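Long-range contacts in PhnH (Penicillium herquei, PDB 6JJT), which catalyses the enantioselective hydroalkoxylation that closes the ether ring of (2'R)-atrovenetin in phenalenone biosynthesis, acting as a homotetramer: residues D[24-34]-D[141-149]; D[46-57]-D[69-80]. All coordinates share one frame; numbering follows the deposited sequence.

Contact 1. Residues D[24-34]-D[141-149]; sequences PNLEFLFSANL and NFLEYWQIE
Strands 26-34 and 142-148 run antiparallel, 4.2 Å apart at the closest approach of their axes and with their directions 137° apart, and a classic beta bulge at L29 and F30 shifts the register by one residue. Y145 O takes both bulge amides, L29 N at 2.8 Å and F30 N at a longer 3.3 Å, and neither donor lies exactly in the carbonyl plane. At the bulge itself the F30 and Y145 rings form an offset stack, centroids 4.3 Å apart and planes nearly parallel, with F30 CZ over one face of the tyrosine. With its CG wedged between backbone N and carbonyl carbon (chi1 73°), F30 turns its ring back over Y145, while A32 CB meets the edge of the same tyrosine. F28 meets W146 differently: its CB sits over the six-membered ring in a CH-pi contact, 4.0 Å from the centroid, and its ring edge points at the indole face, planes 74° apart. L26 CD2 packs alongside I148 CG1 at 3.7 Å. At the chain terminus Q147 NE2 donates to E149 OE1 from above the carboxylate plane. The pair closes the barrel: on its other edge strand 26-44 pairs with strand 48-61, as in the backbone bonds of S31 with A61, strand 142-148 is bonded to strand 129-133, and L26 and I148 pack against their counterparts in the second subunit.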
loop_
_atom_site.group_PDB
_atom_site.type_symbol
_atom_site.label_atom_id
_atom_site.label_comp_id
_atom_site.label_asym_id
_atom_site.label_seq_id
_atom_site.Cartn_x
_atom_site.Cartn_y
_atom_site.Cartn_z
ATOM N N PRO D 24 -13.697 21.756 -9.026
ATOM C CA PRO D 24 -12.870 22.405 -8.019
ATOM C C PRO D 24 -12.010 23.483 -8.688
ATOM O O PRO D 24 -11.952 23.570 -9.910
ATOM C CB PRO D 24 -11.980 21.229 -7.559
ATOM C CG PRO D 24 -11.870 20.377 -8.767
ATOM C CD PRO D 24 -13.281 20.366 -9.318
ATOM N N ASN D 25 -11.303 24.234 -7.852
ATOM C CA ASN D 25 -10.341 25.223 -8.319
ATOM C C ASN D 25 -8.941 24.609 -8.294
ATOM O O ASN D 25 -8.697 23.716 -7.459
ATOM C CB ASN D 25 -10.379 26.493 -7.453
ATOM C CG ASN D 25 -11.702 27.228 -7.548
ATOM O OD1 ASN D 25 -12.388 27.393 -6.541
ATOM N ND2 ASN D 25 -12.084 27.624 -8.753
ATOM N N LEU D 26 -8.066 25.103 -9.190
ATOM C CA LEU D 26 -6.660 24.699 -9.331
ATOM C C LEU D 26 -5.775 25.911 -9.030
ATOM O O LEU D 26 -6.009 26.998 -9.574
ATOM C CB LEU D 26 -6.388 24.213 -10.754
ATOM C CG LEU D 26 -7.176 22.987 -11.205
ATOM C CD1 LEU D 26 -7.371 23.003 -12.714
ATOM C CD2 LEU D 26 -6.429 21.731 -10.824
ATOM N N GLU D 27 -4.747 25.736 -8.191
ATOM C CA GLU D 27 -3.786 26.783 -7.878
ATOM C C GLU D 27 -2.388 26.192 -7.976
ATOM O O GLU D 27 -2.156 25.080 -7.510
ATOM C CB GLU D 27 -4.013 27.311 -6.460
ATOM C CG GLU D 27 -5.087 28.388 -6.334
ATOM C CD GLU D 27 -5.089 29.457 -7.423
ATOM O OE1 GLU D 27 -4.019 30.087 -7.671
ATOM O OE2 GLU D 27 -6.159 29.646 -8.056
ATOM N N PHE D 28 -1.441 26.893 -8.592
ATOM C CA PHE D 28 -0.089 26.360 -8.727
ATOM C C PHE D 28 0.530 26.163 -7.352
ATOM O O PHE D 28 0.430 26.986 -6.447
ATOM C CB PHE D 28 0.772 27.320 -9.564
ATOM C CG PHE D 28 2.184 26.802 -9.715
ATOM C CD1 PHE D 28 2.462 25.612 -10.381
ATOM C CD2 PHE D 28 3.230 27.473 -9.105
ATOM C CE1 PHE D 28 3.768 25.155 -10.498
ATOM C CE2 PHE D 28 4.534 26.996 -9.186
ATOM C CZ PHE D 28 4.797 25.830 -9.873
ATOM N N LEU D 29 1.077 24.949 -7.127
ATOM C CA LEU D 29 1.586 24.609 -5.808
ATOM C C LEU D 29 3.115 24.567 -5.771
ATOM O O LEU D 29 3.671 25.150 -4.847
ATOM C CB LEU D 29 1.007 23.250 -5.368
ATOM C CG LEU D 29 1.300 22.807 -3.933
ATOM C CD1 LEU D 29 0.763 23.761 -2.880
ATOM C CD2 LEU D 29 0.827 21.369 -3.687
ATOM N N PHE D 30 3.752 23.795 -6.675
ATOM C CA PHE D 30 5.212 23.656 -6.621
ATOM C C PHE D 30 5.681 22.999 -7.887
ATOM O O PHE D 30 4.904 22.359 -8.575
ATOM C CB PHE D 30 5.744 22.855 -5.409
ATOM C CG PHE D 30 5.543 21.348 -5.406
ATOM C CD1 PHE D 30 4.275 20.785 -5.211
ATOM C CD2 PHE D 30 6.637 20.491 -5.539
ATOM C CE1 PHE D 30 4.117 19.398 -5.175
ATOM C CE2 PHE D 30 6.481 19.107 -5.458
ATOM C CZ PHE D 30 5.213 18.554 -5.288
ATOM N N SER D 31 6.996 23.139 -8.169
ATOM C CA SER D 31 7.648 22.347 -9.184
ATOM C C SER D 31 8.714 21.484 -8.506
ATOM O O SER D 31 9.220 21.782 -7.427
ATOM C CB SER D 31 8.282 23.228 -10.231
ATOM O OG SER D 31 9.302 23.967 -9.588
ATOM N N ALA D 32 9.050 20.409 -9.216
ATOM C CA ALA D 32 10.087 19.502 -8.767
ATOM C C ALA D 32 10.962 19.196 -9.971
ATOM O O ALA D 32 10.453 18.902 -11.060
ATOM C CB ALA D 32 9.494 18.218 -8.209
ATOM N N ASN D 33 12.282 19.326 -9.772
ATOM C CA ASN D 33 13.248 18.994 -10.795
ATOM C C ASN D 33 14.114 17.876 -10.214
ATOM O O ASN D 33 14.961 18.148 -9.350
ATOM C CB ASN D 33 14.093 20.218 -11.138
ATOM C CG ASN D 33 14.882 20.076 -12.419
ATOM O OD1 ASN D 33 14.739 19.099 -13.155
ATOM N ND2 ASN D 33 15.675 21.095 -12.727
ATOM N N LEU D 34 13.814 16.636 -10.624
ATOM C CA LEU D 34 14.231 15.479 -9.859
ATOM C C LEU D 34 15.438 14.832 -10.525
ATOM O O LEU D 34 15.633 14.927 -11.736
ATOM C CB LEU D 34 13.043 14.509 -9.827
ATOM C CG LEU D 34 11.797 14.956 -9.053
ATOM C CD1 LEU D 34 10.646 13.996 -9.308
ATOM C CD2 LEU D 34 12.081 15.100 -7.567
ATOM N N ASN D 141 11.710 14.624 -15.868
ATOM C CA ASN D 141 12.162 14.832 -14.497
ATOM C C ASN D 141 11.784 16.223 -13.966
ATOM O O ASN D 141 12.030 16.515 -12.793
ATOM C CB ASN D 141 13.608 14.376 -14.310
ATOM C CG ASN D 141 13.754 12.864 -14.396
ATOM O OD1 ASN D 141 12.867 12.106 -14.001
ATOM N ND2 ASN D 141 14.876 12.411 -14.919
ATOM N N PHE D 142 11.186 17.083 -14.814
ATOM C CA PHE D 142 10.704 18.376 -14.348
ATOM C C PHE D 142 9.181 18.410 -14.405
ATOM O O PHE D 142 8.600 18.297 -15.494
ATOM C CB PHE D 142 11.260 19.544 -15.184
ATOM C CG PHE D 142 10.781 20.874 -14.654
ATOM C CD1 PHE D 142 11.320 21.415 -13.501
ATOM C CD2 PHE D 142 9.741 21.564 -15.254
ATOM C CE1 PHE D 142 10.859 22.617 -12.957
ATOM C CE2 PHE D 142 9.287 22.766 -14.725
ATOM C CZ PHE D 142 9.837 23.298 -13.577
ATOM N N LEU D 143 8.548 18.524 -13.225
ATOM C CA LEU D 143 7.093 18.512 -13.146
ATOM C C LEU D 143 6.563 19.731 -12.429
ATOM O O LEU D 143 7.186 20.293 -11.549
ATOM C CB LEU D 143 6.604 17.258 -12.407
ATOM C CG LEU D 143 6.994 15.924 -13.042
ATOM C CD1 LEU D 143 8.248 15.341 -12.371
ATOM C CD2 LEU D 143 5.811 14.962 -12.881
ATOM N N GLU D 144 5.377 20.135 -12.865
ATOM C CA GLU D 144 4.646 21.203 -12.223
ATOM C C GLU D 144 3.388 20.625 -11.574
ATOM O O GLU D 144 2.683 19.882 -12.260
ATOM C CB GLU D 144 4.248 22.260 -13.271
ATOM C CG GLU D 144 5.429 23.123 -13.672
ATOM C CD GLU D 144 5.201 23.935 -14.931
ATOM O OE1 GLU D 144 4.215 23.710 -15.623
ATOM O OE2 GLU D 144 6.042 24.792 -15.197
ATOM N N TYR D 145 3.122 21.087 -10.384
ATOM C CA TYR D 145 2.017 20.551 -9.586
ATOM C C TYR D 145 1.047 21.637 -9.146
ATOM O O TYR D 145 1.457 22.748 -8.778
ATOM C CB TYR D 145 2.559 19.857 -8.331
ATOM C CG TYR D 145 3.454 18.664 -8.550
ATOM C CD1 TYR D 145 4.813 18.859 -8.703
ATOM C CD2 TYR D 145 2.961 17.354 -8.572
ATOM C CE1 TYR D 145 5.680 17.787 -8.886
ATOM C CE2 TYR D 145 3.825 16.273 -8.755
ATOM C CZ TYR D 145 5.180 16.499 -8.919
ATOM O OH TYR D 145 6.073 15.454 -9.044
ATOM N N TRP D 146 -0.238 21.244 -9.050
ATOM C CA TRP D 146 -1.377 22.096 -8.735
ATOM C C TRP D 146 -2.111 21.565 -7.514
ATOM O O TRP D 146 -2.376 20.354 -7.443
ATOM C CB TRP D 146 -2.318 22.127 -9.947
ATOM C CG TRP D 146 -1.619 22.712 -11.135
ATOM C CD1 TRP D 146 -0.757 22.065 -11.975
ATOM C CD2 TRP D 146 -1.660 24.080 -11.561
ATOM N NE1 TRP D 146 -0.276 22.937 -12.920
ATOM C CE2 TRP D 146 -0.795 24.185 -12.674
ATOM C CE3 TRP D 146 -2.357 25.201 -11.113
ATOM C CZ2 TRP D 146 -0.639 25.383 -13.376
ATOM C CZ3 TRP D 146 -2.181 26.393 -11.787
ATOM C CH2 TRP D 146 -1.330 26.471 -12.890
ATOM N N GLN D 147 -2.541 22.439 -6.606
ATOM C CA GLN D 147 -3.467 22.147 -5.528
ATOM C C GLN D 147 -4.886 22.124 -6.096
ATOM O O GLN D 147 -5.278 23.046 -6.826
ATOM C CB GLN D 147 -3.367 23.227 -4.453
ATOM C CG GLN D 147 -4.325 23.171 -3.264
ATOM C CD GLN D 147 -3.901 24.143 -2.184
ATOM O OE1 GLN D 147 -2.952 24.896 -2.375
ATOM N NE2 GLN D 147 -4.585 24.174 -1.052
ATOM N N ILE D 148 -5.632 21.048 -5.812
ATOM C CA ILE D 148 -6.994 20.894 -6.324
ATOM C C ILE D 148 -7.916 20.971 -5.135
ATOM O O ILE D 148 -7.780 20.152 -4.246
ATOM C CB ILE D 148 -7.209 19.538 -7.024
ATOM C CG1 ILE D 148 -6.164 19.297 -8.097
ATOM C CG2 ILE D 148 -8.610 19.457 -7.628
ATOM C CD1 ILE D 148 -6.275 17.935 -8.737
ATOM N N GLU D 149 -8.852 21.931 -5.075
ATOM C CA GLU D 149 -9.858 21.942 -4.021
ATOM C C GLU D 149 -10.940 22.969 -4.326
ATOM O O GLU D 149 -10.683 23.805 -5.162
ATOM C CB GLU D 149 -9.326 22.249 -2.618
ATOM C CG GLU D 149 -8.447 23.461 -2.533
ATOM C CD GLU D 149 -7.811 23.596 -1.159
ATOM O OE1 GLU D 149 -6.894 22.764 -0.789
ATOM O OE2 GLU D 149 -8.246 24.518 -0.428
ATOM O OXT GLU D 149 -11.971 22.893 -3.666
HETATM O O HOH W 1 -13.484 25.190 -4.843
#

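Contact 2. Residues D[46-57]-D[69-80]; sequences DAQIKALQTLTG and VIGGTALSTRGA
Strands 48-57 and 69-79 lie antiparallel, their axes coming within 4.4 Å at closest approach and their directions 167° apart, in an unbroken register from Q48 opposite G79 to T54 opposite T73. Paired backbone hydrogen bonds join I49 with R78, A51 with S76 and Q53 with A74; A80 N extends the ladder to A47 O at 2.7 Å, approaching from above the carbonyl plane. On the face bearing K50, L52 and T77, the T77 side chain is shared by two neighbours. Its methyl CG2, anti to the backbone N (chi1 -66° places OG1 anti to the carbonyl carbon), touches Q48 CB at 3.6 Å, whereas OG1 lies beside K50 CG at 3.5 Å. L52 CG rests on T73 CG2 at 3.7 Å, and its CB meets L75 CD2 at 3.8 Å. T73 OG1 is hydrogen-bonded to T73 OG1 of the third subunit; the Q48 amide pairs with Q48 of the fourth. On the other face S76 OG hydrogen-bonds to two waters, one donating to I49 O and the other to A74 O. This is a long beta hairpin of the antiparallel barrel, whose face with Q48, L52 and T73 meets other subunits of the homotetramer.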
loop_
_atom_site.group_PDB
_atom_site.type_symbol
_atom_site.label_atom_id
_atom_site.label_comp_id
_atom_site.label_asym_id
_atom_site.label_seq_id
_atom_site.Cartn_x
_atom_site.Cartn_y
_atom_site.Cartn_z
ATOM N N ASP D 46 4.973 -11.194 -20.404
ATOM C CA ASP D 46 4.170 -10.676 -21.506
ATOM C C ASP D 46 3.211 -9.595 -21.011
ATOM O O ASP D 46 2.940 -8.642 -21.727
ATOM C CB ASP D 46 3.373 -11.730 -22.285
ATOM C CG ASP D 46 2.934 -11.219 -23.655
ATOM O OD1 ASP D 46 3.824 -11.066 -24.543
ATOM O OD2 ASP D 46 1.724 -10.940 -23.830
ATOM N N ALA D 47 2.694 -9.777 -19.793
ATOM C CA ALA D 47 1.662 -8.911 -19.232
ATOM C C ALA D 47 2.184 -7.517 -18.845
ATOM O O ALA D 47 1.408 -6.552 -18.963
ATOM C CB ALA D 47 1.045 -9.595 -18.033
ATOM N N GLN D 48 3.443 -7.415 -18.317
ATOM C CA GLN D 48 3.966 -6.133 -17.863
ATOM C C GLN D 48 5.468 -6.150 -17.555
ATOM O O GLN D 48 6.045 -7.224 -17.391
ATOM C CB GLN D 48 3.200 -5.668 -16.625
ATOM C CG GLN D 48 3.468 -6.501 -15.379
ATOM C CD GLN D 48 2.429 -7.572 -15.183
ATOM O OE1 GLN D 48 1.236 -7.343 -15.422
ATOM N NE2 GLN D 48 2.831 -8.747 -14.718
ATOM N N ILE D 49 6.088 -4.937 -17.516
ATOM C CA ILE D 49 7.464 -4.630 -17.089
ATOM C C ILE D 49 7.485 -3.810 -15.793
ATOM O O ILE D 49 7.024 -2.670 -15.759
ATOM C CB ILE D 49 8.257 -3.822 -18.126
ATOM C CG1 ILE D 49 8.355 -4.620 -19.419
ATOM C CG2 ILE D 49 9.628 -3.399 -17.598
ATOM C CD1 ILE D 49 8.110 -6.046 -19.092
ATOM N N LYS D 50 8.133 -4.353 -14.740
ATOM C CA LYS D 50 8.092 -3.786 -13.376
ATOM C C LYS D 50 9.507 -3.365 -12.963
ATOM O O LYS D 50 10.453 -4.175 -13.137
ATOM C CB LYS D 50 7.505 -4.772 -12.362
ATOM C CG LYS D 50 6.094 -5.272 -12.716
ATOM C CD LYS D 50 5.567 -6.061 -11.540
ATOM C CE LYS D 50 4.436 -6.993 -11.918
ATOM N NZ LYS D 50 3.957 -7.659 -10.669
ATOM N N ALA D 51 9.674 -2.144 -12.438
ATOM C CA ALA D 51 10.981 -1.609 -12.092
ATOM C C ALA D 51 10.927 -0.867 -10.774
ATOM O O ALA D 51 9.874 -0.359 -10.330
ATOM C CB ALA D 51 11.441 -0.662 -13.180
ATOM N N LEU D 52 12.090 -0.798 -10.128
ATOM C CA LEU D 52 12.315 0.044 -8.971
ATOM C C LEU D 52 13.349 1.095 -9.354
ATOM O O LEU D 52 14.320 0.733 -10.079
ATOM C CB LEU D 52 12.834 -0.795 -7.792
ATOM C CG LEU D 52 13.242 0.030 -6.549
ATOM C CD1 LEU D 52 13.001 -0.726 -5.234
ATOM C CD2 LEU D 52 14.705 0.485 -6.591
ATOM N N GLN D 53 13.147 2.370 -8.982
ATOM C CA GLN D 53 14.067 3.439 -9.329
ATOM C C GLN D 53 14.206 4.354 -8.120
ATOM O O GLN D 53 13.208 4.830 -7.577
ATOM C CB GLN D 53 13.509 4.202 -10.519
ATOM C CG GLN D 53 14.496 5.226 -11.068
ATOM C CD GLN D 53 14.129 5.747 -12.431
ATOM O OE1 GLN D 53 12.974 5.964 -12.724
ATOM N NE2 GLN D 53 15.131 5.987 -13.272
ATOM N N THR D 54 15.445 4.625 -7.715
ATOM C CA THR D 54 15.724 5.532 -6.615
ATOM C C THR D 54 15.505 6.985 -7.054
ATOM O O THR D 54 15.876 7.339 -8.197
ATOM C CB THR D 54 17.155 5.254 -6.109
ATOM O OG1 THR D 54 17.143 3.917 -5.601
ATOM C CG2 THR D 54 17.628 6.204 -5.041
ATOM N N LEU D 55 15.037 7.850 -6.153
ATOM C CA LEU D 55 15.062 9.290 -6.334
ATOM C C LEU D 55 16.287 9.765 -5.554
ATOM O O LEU D 55 16.366 9.555 -4.361
ATOM C CB LEU D 55 13.802 9.961 -5.766
ATOM C CG LEU D 55 12.444 9.603 -6.374
ATOM C CD1 LEU D 55 11.554 10.833 -6.251
ATOM C CD2 LEU D 55 12.518 9.142 -7.819
ATOM N N THR D 56 17.278 10.302 -6.270
ATOM C CA THR D 56 18.572 10.622 -5.672
ATOM C C THR D 56 18.654 12.058 -5.157
ATOM O O THR D 56 19.540 12.376 -4.368
ATOM C CB THR D 56 19.727 10.262 -6.613
ATOM O OG1 THR D 56 19.468 11.014 -7.793
ATOM C CG2 THR D 56 19.829 8.774 -6.901
ATOM N N GLY D 57 17.708 12.905 -5.557
ATOM C CA GLY D 57 17.760 14.297 -5.162
ATOM C C GLY D 57 16.783 15.086 -6.015
ATOM O O GLY D 57 15.980 14.515 -6.780
ATOM N N VAL D 69 14.938 17.373 -2.411
ATOM C CA VAL D 69 14.486 16.018 -2.149
ATOM C C VAL D 69 15.687 15.281 -1.561
ATOM O O VAL D 69 16.757 15.207 -2.178
ATOM C CB VAL D 69 14.031 15.361 -3.475
ATOM C CG1 VAL D 69 13.796 13.867 -3.301
ATOM C CG2 VAL D 69 12.803 16.036 -4.070
ATOM N N ILE D 70 15.493 14.715 -0.374
ATOM C CA ILE D 70 16.486 13.947 0.361
ATOM C C ILE D 70 16.689 12.558 -0.232
ATOM O O ILE D 70 17.793 12.004 -0.239
ATOM C CB ILE D 70 16.068 13.850 1.846
ATOM C CG1 ILE D 70 16.063 15.230 2.513
ATOM C CG2 ILE D 70 16.883 12.834 2.628
ATOM C CD1 ILE D 70 17.394 15.955 2.481
ATOM N N GLY D 71 15.580 11.956 -0.676
ATOM C CA GLY D 71 15.661 10.593 -1.166
ATOM C C GLY D 71 14.260 10.024 -1.277
ATOM O O GLY D 71 13.313 10.610 -0.773
ATOM N N GLY D 72 14.142 8.925 -1.989
ATOM C CA GLY D 72 12.898 8.157 -2.022
ATOM C C GLY D 72 13.010 7.082 -3.080
ATOM O O GLY D 72 14.100 6.862 -3.618
ATOM N N THR D 73 11.939 6.354 -3.311
ATOM C CA THR D 73 11.909 5.248 -4.255
ATOM C C THR D 73 10.592 5.271 -5.014
ATOM O O THR D 73 9.530 5.531 -4.434
ATOM C CB THR D 73 12.027 3.905 -3.514
ATOM O OG1 THR D 73 13.292 3.869 -2.845
ATOM C CG2 THR D 73 11.856 2.676 -4.389
ATOM N N ALA D 74 10.644 4.963 -6.313
ATOM C CA ALA D 74 9.486 4.812 -7.188
ATOM C C ALA D 74 9.389 3.380 -7.695
ATOM O O ALA D 74 10.406 2.783 -8.070
ATOM C CB ALA D 74 9.595 5.716 -8.378
ATOM N N LEU D 75 8.204 2.785 -7.668
ATOM C CA LEU D 75 7.943 1.490 -8.273
ATOM C C LEU D 75 7.029 1.694 -9.453
ATOM O O LEU D 75 6.014 2.429 -9.338
ATOM C CB LEU D 75 7.225 0.593 -7.251
ATOM C CG LEU D 75 8.034 0.142 -6.030
ATOM C CD1 LEU D 75 7.167 -0.672 -5.077
ATOM C CD2 LEU D 75 9.237 -0.690 -6.436
ATOM N N SER D 76 7.358 1.141 -10.616
ATOM C CA SER D 76 6.547 1.424 -11.797
ATOM C C SER D 76 6.214 0.110 -12.485
ATOM O O SER D 76 6.968 -0.858 -12.422
ATOM C CB SER D 76 7.257 2.353 -12.707
ATOM O OG SER D 76 8.465 1.756 -13.158
ATOM N N THR D 77 5.059 0.055 -13.116
ATOM C CA THR D 77 4.680 -1.088 -13.944
ATOM C C THR D 77 4.150 -0.600 -15.292
ATOM O O THR D 77 3.166 0.175 -15.299
ATOM C CB THR D 77 3.562 -1.895 -13.281
ATOM O OG1 THR D 77 4.088 -2.468 -12.087
ATOM C CG2 THR D 77 3.075 -3.049 -14.143
ATOM N N ARG D 78 4.799 -1.047 -16.356
ATOM C CA ARG D 78 4.314 -0.784 -17.705
ATOM C C ARG D 78 3.604 -2.043 -18.170
ATOM O O ARG D 78 4.260 -3.063 -18.329
ATOM C CB ARG D 78 5.503 -0.526 -18.629
ATOM C CG ARG D 78 5.032 -0.195 -20.048
ATOM C CD ARG D 78 6.059 -0.062 -21.156
ATOM N NE ARG D 78 6.894 1.132 -21.068
ATOM C CZ ARG D 78 6.576 2.319 -21.585
ATOM N NH1 ARG D 78 7.407 3.342 -21.453
ATOM N NH2 ARG D 78 5.429 2.478 -22.230
ATOM N N GLY D 79 2.280 -1.975 -18.430
ATOM C CA GLY D 79 1.544 -3.177 -18.841
ATOM C C GLY D 79 1.625 -3.353 -20.358
ATOM O O GLY D 79 1.939 -2.400 -21.076
ATOM N N ALA D 80 1.340 -4.590 -20.822
ATOM C CA ALA D 80 1.209 -4.890 -22.247
ATOM C C ALA D 80 0.120 -4.017 -22.878
ATOM O O ALA D 80 0.150 -3.744 -24.083
ATOM C CB ALA D 80 0.905 -6.355 -22.451
HETATM O O HOH W 2 8.336 -0.078 -15.350
HETATM O O HOH W 3 10.280 2.707 -11.120
HETATM O O HOH W 4 15.527 3.458 -3.789
HETATM O O HOH W 5 17.248 7.933 -2.470
#

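Overall arrangement
Contact 1 seals the eight-stranded barrel by joining its first and last strands, whereas contact 2 is the hairpin of its second and third strands, lying between the two segments of contact 1 in the sequence. Their centres are about 21 Å apart, on opposite sides of the chain's centre, yet strand 26-44 links them, pairing with strand 142-148 along one edge and with strand 48-61 along the other. They touch directly where L34 CD2 packs against V69 CG2 at 3.7 Å. Each contact also faces different subunits: 24-34 with 141-149 the second, 46-57 with 69-80 the third and fourth. A bound PEG lies about 4 Å from the L75 side chain in contact 2.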